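Local coordinates for DUF5348 domain-containing protein (Ruminococcus gnavus, PDB 3NRL) that is of unknown function, an all-beta member of the DUF5348 family built on an antiparallel sheet, at residues Thr15-Ile20 against Asp54-Val59; Ser26-Gly29 against Gly34-Phe37. One frame throughout, in Å; residues are numbered along the deposited sequence.

Interaction 1 is partly buried, interaction 2 a surface contact. In Thr15-Ile20 against Asp54-Val59, two buried aromatic rings and a backbone carbonyl join strand 17-23 to strand 56-59, with a sulfate held at the outer margin. In Ser26-Gly29 against Gly34-Phe37, a single phenol meets a carboxylate across the chain segment leading from strand 26-27 to strand 36-41. The second contact is nested inside the loop closed by the first. They meet where the neighbouring strands 17-23 and 26-27 run side by side: Ile20 O and Tyr28 N are 2.9 Å apart, a probable hydrogen bond. Ring packing dominates the more buried contact and polar chemistry the outer one.

Interaction 1 (Thr15-Ile20 against Asp54-Val59); sequences TGRYDI and DDWYLV. With SO4 (sulfate ion), chain C.
Trp56 lays its indole against Gly16, Arg17 and Tyr18, and the packing is tightest at the tyrosine. CE2 of Tyr18 comes within 3.6 Å of Trp56 CB, and the tyrosine edge is turned to the face of the five-membered ring in an offset edge-to-face pair, planes at 86°. The far end of Tyr18 is tied down by a hydrogen bond between its OH and Asp67. With CG anti to the carbonyl carbon (chi1 -63°), Trp56 swings its N-H to the loop before strand 17-23, where Trp56 NE1 donates to Gly16 O at 2.6 Å; the bond is bent, 142° at the hydrogen, and the oxygen sits somewhat out of the indole plane. Strands 17-23 and 56-59 lie far apart in the order of the antiparallel sheet, so the contact is consistent with a sheet that curls round to bring its outermost strand 56-59 over against 17-23. An alanine in place of Trp56 would probably leave Gly16 O without this donor and open a gap beside the Tyr18 ring. Toward solvent the fit is looser. The extended Arg17 chain passes the six-membered ring, Arg17 NH1 standing 3.7 Å from Trp56 CH2. Its guanidinium presents an edge to a sulfate, probably from the crystallisation liquor, in two nearly straight bonds, Arg17 NH1 to sulfate O1 at 2.7 Å and Arg17 NH2 to sulfate O2 at 2.6 Å. Cys33 N grips the ion too.

Interaction 2 (Ser26-Gly29 against Gly34-Phe37); sequences SFYG and GECF
Tyr28 and Glu35 reach for each other from opposite directions and meet through a single very short hydrogen bond, Tyr28 OH to Glu35 OE1 at 2.5 Å. The carboxylate arrives at the edge of the phenol ring, not over a face: Glu35 OE1 lies near the ring plane, 3.4 Å from Tyr28 CE2, and Glu35 OE2 lies in that plane, 3.7 Å from Tyr28 CE2. The carboxylate is nevertheless rotated, its plane 48° from that of the ring. Both of its oxygens are used, since OE2 accepts a hydrogen bond from the backbone N of His32; with one oxygen on the phenol and the other on the loop, the group is probably restrained from turning about its last bond.

Length on both sides makes the meeting possible, because even the nearest CA atoms, Tyr28 CA and Glu35 CA, are 11.7 Å apart. Tyr28 points its ring across the gap with CG anti to the backbone N (chi1 -179°), and Glu35 runs out extended beyond CG. Next come the groups that place these two. The backbone of Tyr28 pairs with Ile20. Tyr28 CB rests 3.3 Å from Asp19 OD1, an oxygen that also takes a weak hydrogen bond from Gly29 N, and the tyrosine side chain packs on Phe22 and Met73 as well. Glu35 is set by backbone bonding to Ile50 in strand 44-52. Further out, Phe27 packs on Arg65 of the second subunit. This is a side-chain hydrogen bond closing the connection between two non-adjacent strands of an antiparallel beta sheet, 26-27, outermost in this chain, and 36-41.

Interaction 1 (Thr15-Ile20 against Asp54-Val59)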
ATOM      1  N   THR A  15     -14.198   4.757  -3.947  1.00 67.60           N
ATOM      2  CA  THR A  15     -13.890   4.797  -5.374  1.00 64.95           C
ATOM      3  C   THR A  15     -13.339   3.414  -5.665  1.00 61.26           C
ATOM      4  O   THR A  15     -12.139   3.189  -5.532  1.00 65.48           O
ATOM      5  CB  THR A  15     -12.798   5.838  -5.734  1.00 65.43           C
ATOM      6  OG1 THR A  15     -11.874   5.962  -4.650  1.00 66.87           O
ATOM      7  CG2 THR A  15     -13.417   7.188  -6.058  1.00 64.70           C
ATOM      8  N   GLY A  16     -14.226   2.495  -6.040  1.00 54.33           N
ATOM      9  CA  GLY A  16     -13.833   1.125  -6.328  1.00 52.27           C
ATOM     10  C   GLY A  16     -12.662   0.963  -7.276  1.00 44.83           C
ATOM     11  O   GLY A  16     -12.670   0.087  -8.138  1.00 51.06           O
ATOM     12  N   ARG A  17     -11.648   1.802  -7.105  1.00 41.94           N
ATOM     13  CA  ARG A  17     -10.458   1.770  -7.934  1.00 35.85           C
ATOM     14  C   ARG A  17      -9.204   1.682  -7.083  1.00 35.66           C
ATOM     15  O   ARG A  17      -9.201   2.042  -5.901  1.00 29.60           O
ATOM     16  CB  ARG A  17     -10.354   3.041  -8.776  1.00 38.58           C
ATOM     17  CG  ARG A  17     -11.492   3.287  -9.739  1.00 47.86           C
ATOM     18  CD  ARG A  17     -11.303   4.635 -10.418  1.00 44.56           C
ATOM     19  NE  ARG A  17     -12.315   4.892 -11.436  1.00 49.78           N
ATOM     20  CZ  ARG A  17     -12.404   4.229 -12.584  1.00 53.74           C
ATOM     21  NH1 ARG A  17     -11.538   3.266 -12.865  1.00 42.82           N
ATOM     22  NH2 ARG A  17     -13.358   4.532 -13.450  1.00 53.79           N
ATOM     23  N   TYR A  18      -8.137   1.196  -7.701  1.00 33.20           N
ATOM     24  CA  TYR A  18      -6.849   1.112  -7.039  1.00 30.25           C
ATOM     25  C   TYR A  18      -6.213   2.464  -7.306  1.00 26.15           C
ATOM     26  O   TYR A  18      -6.551   3.133  -8.286  1.00 26.85           O
ATOM     27  CB  TYR A  18      -6.006  -0.018  -7.642  1.00 22.61           C
ATOM     28  CG  TYR A  18      -6.173  -1.316  -6.892  1.00 27.48           C
ATOM     29  CD1 TYR A  18      -5.435  -1.572  -5.734  1.00 18.75           C
ATOM     30  CD2 TYR A  18      -7.140  -2.242  -7.274  1.00 22.13           C
ATOM     31  CE1 TYR A  18      -5.663  -2.716  -4.973  1.00 23.78           C
ATOM     32  CE2 TYR A  18      -7.377  -3.384  -6.521  1.00 22.87           C
ATOM     33  CZ  TYR A  18      -6.640  -3.616  -5.374  1.00 24.82           C
ATOM     34  OH  TYR A  18      -6.889  -4.741  -4.625  1.00 26.16           O
ATOM     35  N   ASP A  19      -5.318   2.886  -6.426  1.00 30.11           N
ATOM     36  CA  ASP A  19      -4.662   4.169  -6.604  1.00 30.45           C
ATOM     37  C   ASP A  19      -3.207   4.034  -6.202  1.00 23.52           C
ATOM     38  O   ASP A  19      -2.796   3.006  -5.668  1.00 20.46           O
ATOM     39  CB  ASP A  19      -5.365   5.235  -5.757  1.00 32.48           C
ATOM     40  CG  ASP A  19      -4.965   6.650  -6.139  1.00 30.12           C
ATOM     41  OD1 ASP A  19      -4.296   6.831  -7.179  1.00 33.63           O
ATOM     42  OD2 ASP A  19      -5.335   7.584  -5.398  1.00 42.13           O
ATOM     43  N   ILE A  20      -2.429   5.072  -6.464  1.00 25.25           N
ATOM     44  CA  ILE A  20      -1.018   5.046  -6.132  1.00 24.19           C
ATOM     45  C   ILE A  20      -0.627   6.232  -5.269  1.00 29.20           C
ATOM     46  O   ILE A  20      -0.892   7.381  -5.615  1.00 27.71           O
ATOM     47  CB  ILE A  20      -0.160   5.072  -7.400  1.00 22.17           C
ATOM     48  CG1 ILE A  20      -0.408   3.799  -8.220  1.00 20.97           C
ATOM     49  CG2 ILE A  20       1.308   5.208  -7.029  1.00 19.34           C
ATOM     50  CD1 ILE A  20       0.246   3.811  -9.573  1.00 24.37           C
ATOM     51  N   ASP A  54     -13.948  -9.626 -12.953  1.00 37.77           N
ATOM     52  CA  ASP A  54     -14.967  -9.714 -11.915  1.00 43.70           C
ATOM     53  C   ASP A  54     -14.433  -8.825 -10.801  1.00 47.41           C
ATOM     54  O   ASP A  54     -15.179  -8.320  -9.960  1.00 42.27           O
ATOM     55  CB  ASP A  54     -15.106 -11.151 -11.415  1.00 51.84           C
ATOM     56  CG  ASP A  54     -15.824 -12.041 -12.404  1.00 66.81           C
ATOM     57  OD1 ASP A  54     -17.027 -11.803 -12.647  1.00 74.56           O
ATOM     58  OD2 ASP A  54     -15.187 -12.972 -12.944  1.00 77.04           O
ATOM     59  N   ASP A  55     -13.116  -8.639 -10.829  1.00 39.69           N
ATOM     60  CA  ASP A  55     -12.407  -7.820  -9.857  1.00 40.22           C
ATOM     61  C   ASP A  55     -11.104  -7.347 -10.503  1.00 40.64           C
ATOM     62  O   ASP A  55     -10.671  -7.900 -11.519  1.00 35.04           O
ATOM     63  CB  ASP A  55     -12.113  -8.642  -8.597  1.00 42.16           C
ATOM     64  CG  ASP A  55     -11.517  -7.806  -7.482  1.00 51.80           C
ATOM     65  OD1 ASP A  55     -11.950  -6.646  -7.314  1.00 48.74           O
ATOM     66  OD2 ASP A  55     -10.628  -8.316  -6.766  1.00 54.41           O
ATOM     67  N   TRP A  56     -10.483  -6.326  -9.920  1.00 29.28           N
ATOM     68  CA  TRP A  56      -9.234  -5.793 -10.460  1.00 26.32           C
ATOM     69  C   TRP A  56      -8.123  -6.839 -10.457  1.00 24.88           C
ATOM     70  O   TRP A  56      -7.973  -7.594  -9.496  1.00 21.72           O
ATOM     71  CB  TRP A  56      -8.773  -4.583  -9.647  1.00 26.13           C
ATOM     72  CG  TRP A  56      -9.715  -3.429  -9.682  1.00 26.92           C
ATOM     73  CD1 TRP A  56     -10.644  -3.098  -8.741  1.00 22.09           C
ATOM     74  CD2 TRP A  56      -9.823  -2.444 -10.717  1.00 25.31           C
ATOM     75  NE1 TRP A  56     -11.324  -1.966  -9.124  1.00 32.06           N
ATOM     76  CE2 TRP A  56     -10.839  -1.545 -10.334  1.00 26.63           C
ATOM     77  CE3 TRP A  56      -9.157  -2.237 -11.933  1.00 28.28           C
ATOM     78  CZ2 TRP A  56     -11.208  -0.450 -11.121  1.00 19.61           C
ATOM     79  CZ3 TRP A  56      -9.526  -1.144 -12.719  1.00 33.54           C
ATOM     80  CH2 TRP A  56     -10.542  -0.267 -12.308  1.00 26.77           C
ATOM     81  N   TYR A  57      -7.336  -6.877 -11.529  1.00 19.69           N
ATOM     82  CA  TYR A  57      -6.236  -7.826 -11.611  1.00 18.74           C
ATOM     83  C   TYR A  57      -5.127  -7.260 -12.487  1.00 20.61           C
ATOM     84  O   TYR A  57      -5.337  -6.299 -13.229  1.00 20.00           O
ATOM     85  CB  TYR A  57      -6.721  -9.165 -12.176  1.00 19.61           C
ATOM     86  CG  TYR A  57      -7.149  -9.115 -13.624  1.00 20.39           C
ATOM     87  CD1 TYR A  57      -6.261  -9.448 -14.645  1.00 25.76           C
ATOM     88  CD2 TYR A  57      -8.448  -8.745 -13.975  1.00 21.71           C
ATOM     89  CE1 TYR A  57      -6.657  -9.421 -15.980  1.00 26.83           C
ATOM     90  CE2 TYR A  57      -8.855  -8.713 -15.309  1.00 28.59           C
ATOM     91  CZ  TYR A  57      -7.952  -9.055 -16.303  1.00 26.57           C
ATOM     92  OH  TYR A  57      -8.350  -9.044 -17.615  1.00 27.62           O
ATOM     93  N   LEU A  58      -3.941  -7.847 -12.392  1.00 19.55           N
ATOM     94  CA  LEU A  58      -2.825  -7.370 -13.190  1.00 18.77           C
ATOM     95  C   LEU A  58      -2.449  -8.351 -14.289  1.00 23.18           C
ATOM     96  O   LEU A  58      -2.408  -9.564 -14.076  1.00 24.35           O
ATOM     97  CB  LEU A  58      -1.606  -7.122 -12.301  1.00 19.06           C
ATOM     98  CG  LEU A  58      -1.775  -6.156 -11.126  1.00 14.80           C
ATOM     99  CD1 LEU A  58      -0.445  -6.028 -10.384  1.00 21.85           C
ATOM    100  CD2 LEU A  58      -2.234  -4.797 -11.630  1.00 14.75           C
ATOM    101  N   VAL A  59      -2.208  -7.818 -15.479  1.00 21.66           N
ATOM    102  CA  VAL A  59      -1.774  -8.637 -16.593  1.00 15.05           C
ATOM    103  C   VAL A  59      -0.259  -8.450 -16.596  1.00 18.23           C
ATOM    104  O   VAL A  59       0.225  -7.320 -16.520  1.00 20.21           O
ATOM    105  CB  VAL A  59      -2.330  -8.127 -17.945  1.00 18.44           C
ATOM    106  CG1 VAL A  59      -1.643  -8.852 -19.100  1.00 21.88           C
ATOM    107  CG2 VAL A  59      -3.839  -8.339 -18.006  1.00 19.24           C
TER
HETATM  108  S   SO4 C  82     -12.655   2.302 -16.236  1.00 50.97           S
HETATM  109  O1  SO4 C  82     -11.563   2.054 -15.281  1.00 52.68           O
HETATM  110  O2  SO4 C  82     -13.749   3.018 -15.559  1.00 54.13           O
HETATM  111  O3  SO4 C  82     -12.150   3.116 -17.359  1.00 51.71           O
HETATM  112  O4  SO4 C  82     -13.160   1.014 -16.746  1.00 54.44           O

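Interaction 2 (Ser26-Gly29 against Gly34-Phe37)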
ATOM      1  N   SER A  26       0.465  12.963  -1.773  1.00 38.77           N
ATOM      2  CA  SER A  26       0.464  13.040  -3.230  1.00 31.59           C
ATOM      3  C   SER A  26      -0.021  11.701  -3.772  1.00 37.46           C
ATOM      4  O   SER A  26       0.648  10.681  -3.600  1.00 26.09           O
ATOM      5  CB  SER A  26       1.875  13.333  -3.737  1.00 29.07           C
ATOM      6  OG  SER A  26       1.917  13.326  -5.153  1.00 42.45           O
ATOM      7  N   PHE A  27      -1.183  11.714  -4.424  1.00 31.10           N
ATOM      8  CA  PHE A  27      -1.784  10.504  -4.975  1.00 32.90           C
ATOM      9  C   PHE A  27      -1.988  10.622  -6.482  1.00 38.05           C
ATOM     10  O   PHE A  27      -2.100  11.726  -7.014  1.00 42.08           O
ATOM     11  CB  PHE A  27      -3.134  10.252  -4.296  1.00 34.91           C
ATOM     12  CG  PHE A  27      -3.036  10.044  -2.810  1.00 36.79           C
ATOM     13  CD1 PHE A  27      -3.041   8.762  -2.272  1.00 27.89           C
ATOM     14  CD2 PHE A  27      -2.926  11.130  -1.947  1.00 32.56           C
ATOM     15  CE1 PHE A  27      -2.939   8.560  -0.899  1.00 29.67           C
ATOM     16  CE2 PHE A  27      -2.821  10.940  -0.568  1.00 30.86           C
ATOM     17  CZ  PHE A  27      -2.828   9.650  -0.042  1.00 31.21           C
ATOM     18  N   TYR A  28      -2.041   9.484  -7.170  1.00 32.44           N
ATOM     19  CA  TYR A  28      -2.232   9.483  -8.618  1.00 31.31           C
ATOM     20  C   TYR A  28      -3.643   9.948  -8.983  1.00 34.71           C
ATOM     21  O   TYR A  28      -3.840  10.620  -9.995  1.00 37.95           O
ATOM     22  CB  TYR A  28      -1.980   8.083  -9.189  1.00 28.86           C
ATOM     23  CG  TYR A  28      -2.126   8.006 -10.692  1.00 34.44           C
ATOM     24  CD1 TYR A  28      -1.234   8.671 -11.532  1.00 41.23           C
ATOM     25  CD2 TYR A  28      -3.169   7.289 -11.274  1.00 30.72           C
ATOM     26  CE1 TYR A  28      -1.381   8.627 -12.916  1.00 49.35           C
ATOM     27  CE2 TYR A  28      -3.324   7.239 -12.657  1.00 38.96           C
ATOM     28  CZ  TYR A  28      -2.429   7.909 -13.471  1.00 39.12           C
ATOM     29  OH  TYR A  28      -2.586   7.883 -14.836  1.00 38.14           O
ATOM     30  N   GLY A  29      -4.623   9.584  -8.161  1.00 36.21           N
ATOM     31  CA  GLY A  29      -5.991  10.001  -8.423  1.00 42.20           C
ATOM     32  C   GLY A  29      -6.925   8.889  -8.854  1.00 43.72           C
ATOM     33  O   GLY A  29      -8.131   9.102  -8.988  1.00 45.08           O
ATOM     34  N   GLY A  34      -6.631  -0.551 -18.278  1.00 27.65           N
ATOM     35  CA  GLY A  34      -5.664  -0.339 -19.338  1.00 30.64           C
ATOM     36  C   GLY A  34      -4.397   0.411 -18.963  1.00 30.29           C
ATOM     37  O   GLY A  34      -3.417   0.369 -19.706  1.00 28.45           O
ATOM     38  N   GLU A  35      -4.392   1.093 -17.821  1.00 31.01           N
ATOM     39  CA  GLU A  35      -3.202   1.838 -17.424  1.00 32.75           C
ATOM     40  C   GLU A  35      -2.029   0.912 -17.117  1.00 29.60           C
ATOM     41  O   GLU A  35      -2.179  -0.103 -16.440  1.00 25.79           O
ATOM     42  CB  GLU A  35      -3.510   2.736 -16.223  1.00 29.60           C
ATOM     43  CG  GLU A  35      -4.565   3.783 -16.541  1.00 39.33           C
ATOM     44  CD  GLU A  35      -4.482   5.000 -15.646  1.00 36.58           C
ATOM     45  OE1 GLU A  35      -3.447   5.698 -15.689  1.00 51.03           O
ATOM     46  OE2 GLU A  35      -5.452   5.263 -14.904  1.00 35.70           O
ATOM     47  N   CYS A  36      -0.859   1.274 -17.630  1.00 25.98           N
ATOM     48  CA  CYS A  36       0.350   0.480 -17.442  1.00 27.94           C
ATOM     49  C   CYS A  36       1.351   1.125 -16.483  1.00 27.77           C
ATOM     50  O   CYS A  36       1.416   2.348 -16.355  1.00 23.92           O
ATOM     51  CB  CYS A  36       1.017   0.250 -18.796  1.00 37.85           C
ATOM     52  SG  CYS A  36       1.289   1.780 -19.716  1.00 59.48           S
ATOM     53  N   PHE A  37       2.131   0.277 -15.818  1.00 29.55           N
ATOM     54  CA  PHE A  37       3.150   0.705 -14.864  1.00 18.69           C
ATOM     55  C   PHE A  37       3.992  -0.521 -14.494  1.00 21.15           C
ATOM     56  O   PHE A  37       3.654  -1.633 -14.894  1.00 19.95           O
ATOM     57  CB  PHE A  37       2.486   1.309 -13.619  1.00 13.84           C
ATOM     58  CG  PHE A  37       1.492   0.396 -12.947  1.00 25.70           C
ATOM     59  CD1 PHE A  37       1.914  -0.588 -12.054  1.00 14.78           C
ATOM     60  CD2 PHE A  37       0.128   0.528 -13.204  1.00 23.77           C
ATOM     61  CE1 PHE A  37       0.990  -1.427 -11.424  1.00 22.92           C
ATOM     62  CE2 PHE A  37      -0.804  -0.304 -12.583  1.00 28.76           C
ATOM     63  CZ  PHE A  37      -0.372  -1.284 -11.690  1.00 25.95           C
TER